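Local coordinates for protein aclacinomycin-N/aclacinomycin-A oxidase (Streptomyces galilaeus, PDB 2IPI) that oxidises the terminal sugar of aclacinomycins with molecular oxygen, using bicovalently bound FAD, in the last two steps of antibiotic biosynthesis, at residues A[179-184]-A[224-229]. Residues are numbered along the deposited sequence; the frame is centred on the assembly and turned at random.
Sequences AVEVVV and RYWFRT
The carboxylate of E181 is shared between two neighbours on strand 221-227. E181 OE1 forms a salt bridge with R224 NH1 (2.9 Å), the two side chains running alongside each other with their flat groups nearly perpendicular, 84° apart. E181 OE2 accepts the indole N-H of W226 at the ring edge; the modelled separation of W226 NE1 and E181 OE2, 2.5 Å, is doubtfully short. Glutamate suits this place because its two oxygens can serve a cation and a neutral donor at once, and the R224 cation probably favours the charged carboxylate. CG of W226 lies anti to the carbonyl carbon (chi1 -66°), which, with the ring turned about chi2, sets NE1 beside the E181 carboxylate, while W226 CB packs on A179 CB (3.8 Å); a small alanine fits beside so bulky a ring. On the other face V180 lays CG2 obliquely against CD2 of Y225 (4.2 Å), whose hydroxyl bonds to the G155 carbonyl and whose side chain lies about 5 Å from FAD. Backbone bonds set this register: A179 and W226 exchange two, and E181 N reaches R224 O almost straight (174°). Such antiparallel pairing, here of strand 221-227, central in a five-stranded sheet, with its neighbour 177-185, belongs to the PCMH-type FAD-binding domain.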
loop_
_atom_site.group_PDB
_atom_site.type_symbol
_atom_site.label_atom_id
_atom_site.label_comp_id
_atom_site.label_asym_id
_atom_site.label_seq_id
_atom_site.Cartn_x
_atom_site.Cartn_y
_atom_site.Cartn_z
ATOM N N ALA A 179 -16.449 -9.782 -0.914
ATOM C CA ALA A 179 -16.662 -10.456 0.370
ATOM C C ALA A 179 -15.364 -10.878 1.036
ATOM O O ALA A 179 -14.326 -11.017 0.382
ATOM C CB ALA A 179 -17.543 -11.684 0.167
ATOM N N VAL A 180 -15.443 -11.114 2.345
ATOM C CA VAL A 180 -14.257 -11.585 3.052
ATOM C C VAL A 180 -14.610 -12.666 4.064
ATOM O O VAL A 180 -15.611 -12.544 4.774
ATOM C CB VAL A 180 -13.557 -10.377 3.724
ATOM C CG1 VAL A 180 -14.467 -9.779 4.786
ATOM C CG2 VAL A 180 -12.213 -10.755 4.302
ATOM N N GLU A 181 -13.790 -13.702 4.088
ATOM C CA GLU A 181 -13.823 -14.780 5.069
ATOM C C GLU A 181 -12.764 -14.505 6.125
ATOM O O GLU A 181 -11.598 -14.330 5.780
ATOM C CB GLU A 181 -13.586 -16.145 4.412
ATOM C CG GLU A 181 -14.779 -16.739 3.720
ATOM C CD GLU A 181 -14.506 -17.488 2.436
ATOM O OE1 GLU A 181 -13.559 -18.270 2.257
ATOM O OE2 GLU A 181 -15.339 -17.263 1.534
ATOM N N VAL A 182 -13.171 -14.426 7.375
ATOM C CA VAL A 182 -12.351 -13.983 8.495
ATOM C C VAL A 182 -12.429 -14.930 9.685
ATOM O O VAL A 182 -13.463 -15.578 9.903
ATOM C CB VAL A 182 -12.794 -12.587 8.983
ATOM C CG1 VAL A 182 -11.674 -11.904 9.759
ATOM C CG2 VAL A 182 -13.228 -11.713 7.815
ATOM N N VAL A 183 -11.354 -15.017 10.454
ATOM C CA VAL A 183 -11.445 -15.687 11.755
ATOM C C VAL A 183 -11.408 -14.579 12.820
ATOM O O VAL A 183 -10.433 -13.833 12.928
ATOM C CB VAL A 183 -10.361 -16.738 11.984
ATOM C CG1 VAL A 183 -10.360 -17.254 13.415
ATOM C CG2 VAL A 183 -10.546 -17.927 11.035
ATOM N N VAL A 184 -12.494 -14.500 13.569
ATOM C CA VAL A 184 -12.730 -13.564 14.661
ATOM C C VAL A 184 -12.879 -14.285 16.001
ATOM O O VAL A 184 -12.981 -15.512 16.044
ATOM C CB VAL A 184 -13.991 -12.754 14.351
ATOM C CG1 VAL A 184 -13.783 -11.896 13.098
ATOM C CG2 VAL A 184 -15.202 -13.648 14.147
ATOM N N ARG A 224 -9.662 -15.743 3.218
ATOM C CA ARG A 224 -10.048 -15.705 1.816
ATOM C C ARG A 224 -10.779 -14.418 1.445
ATOM O O ARG A 224 -11.665 -13.949 2.161
ATOM C CB ARG A 224 -10.966 -16.886 1.451
ATOM C CG ARG A 224 -11.318 -16.872 -0.033
ATOM C CD ARG A 224 -12.127 -18.094 -0.418
ATOM N NE ARG A 224 -11.355 -19.305 -0.223
ATOM C CZ ARG A 224 -11.695 -20.468 0.286
ATOM N NH1 ARG A 224 -12.928 -20.669 0.724
ATOM N NH2 ARG A 224 -10.786 -21.436 0.349
ATOM N N TYR A 225 -10.430 -13.829 0.308
ATOM C CA TYR A 225 -11.051 -12.628 -0.195
ATOM C C TYR A 225 -11.836 -12.931 -1.476
ATOM O O TYR A 225 -11.334 -13.816 -2.174
ATOM C CB TYR A 225 -10.013 -11.565 -0.576
ATOM C CG TYR A 225 -9.188 -10.907 0.483
ATOM C CD1 TYR A 225 -7.962 -11.406 0.899
ATOM C CD2 TYR A 225 -9.656 -9.732 1.079
ATOM C CE1 TYR A 225 -7.223 -10.773 1.880
ATOM C CE2 TYR A 225 -8.914 -9.104 2.064
ATOM C CZ TYR A 225 -7.707 -9.619 2.458
ATOM O OH TYR A 225 -6.976 -8.966 3.437
ATOM N N TRP A 226 -12.909 -12.229 -1.721
ATOM C CA TRP A 226 -13.755 -12.355 -2.900
ATOM C C TRP A 226 -13.819 -11.070 -3.702
ATOM O O TRP A 226 -14.108 -10.019 -3.137
ATOM C CB TRP A 226 -15.167 -12.881 -2.558
ATOM C CG TRP A 226 -15.158 -14.301 -2.043
ATOM C CD1 TRP A 226 -14.979 -14.639 -0.727
ATOM C CD2 TRP A 226 -15.333 -15.546 -2.736
ATOM N NE1 TRP A 226 -15.021 -16.002 -0.580
ATOM C CE2 TRP A 226 -15.235 -16.591 -1.800
ATOM C CE3 TRP A 226 -15.541 -15.896 -4.070
ATOM C CZ2 TRP A 226 -15.349 -17.939 -2.130
ATOM C CZ3 TRP A 226 -15.657 -17.235 -4.406
ATOM C CH2 TRP A 226 -15.560 -18.259 -3.448
ATOM N N PHE A 227 -13.537 -11.155 -5.004
ATOM C CA PHE A 227 -13.597 -9.972 -5.855
ATOM C C PHE A 227 -14.618 -10.058 -6.984
ATOM O O PHE A 227 -14.736 -11.077 -7.648
ATOM C CB PHE A 227 -12.217 -9.699 -6.515
ATOM C CG PHE A 227 -11.219 -9.328 -5.423
ATOM C CD1 PHE A 227 -10.405 -10.296 -4.870
ATOM C CD2 PHE A 227 -11.153 -8.013 -4.978
ATOM C CE1 PHE A 227 -9.528 -9.986 -3.837
ATOM C CE2 PHE A 227 -10.270 -7.703 -3.952
ATOM C CZ PHE A 227 -9.465 -8.674 -3.397
ATOM N N ARG A 228 -15.296 -8.934 -7.174
ATOM C CA ARG A 228 -16.208 -8.677 -8.259
ATOM C C ARG A 228 -16.465 -7.180 -8.354
ATOM O O ARG A 228 -16.773 -6.550 -7.336
ATOM C CB ARG A 228 -17.525 -9.421 -8.030
ATOM C CG ARG A 228 -18.286 -9.771 -9.294
ATOM C CD ARG A 228 -19.631 -9.075 -9.335
ATOM N NE ARG A 228 -20.596 -9.720 -8.450
ATOM C CZ ARG A 228 -20.837 -9.423 -7.185
ATOM N NH1 ARG A 228 -20.161 -8.443 -6.579
ATOM N NH2 ARG A 228 -21.755 -10.095 -6.494
ATOM N N THR A 229 -16.361 -6.629 -9.555
ATOM C CA THR A 229 -16.710 -5.223 -9.736
ATOM C C THR A 229 -18.175 -4.995 -9.396
ATOM O O THR A 229 -19.025 -5.669 -9.976
ATOM C CB THR A 229 -16.415 -4.757 -11.172
ATOM O OG1 THR A 229 -15.026 -5.009 -11.446
ATOM C CG2 THR A 229 -16.665 -3.268 -11.300
#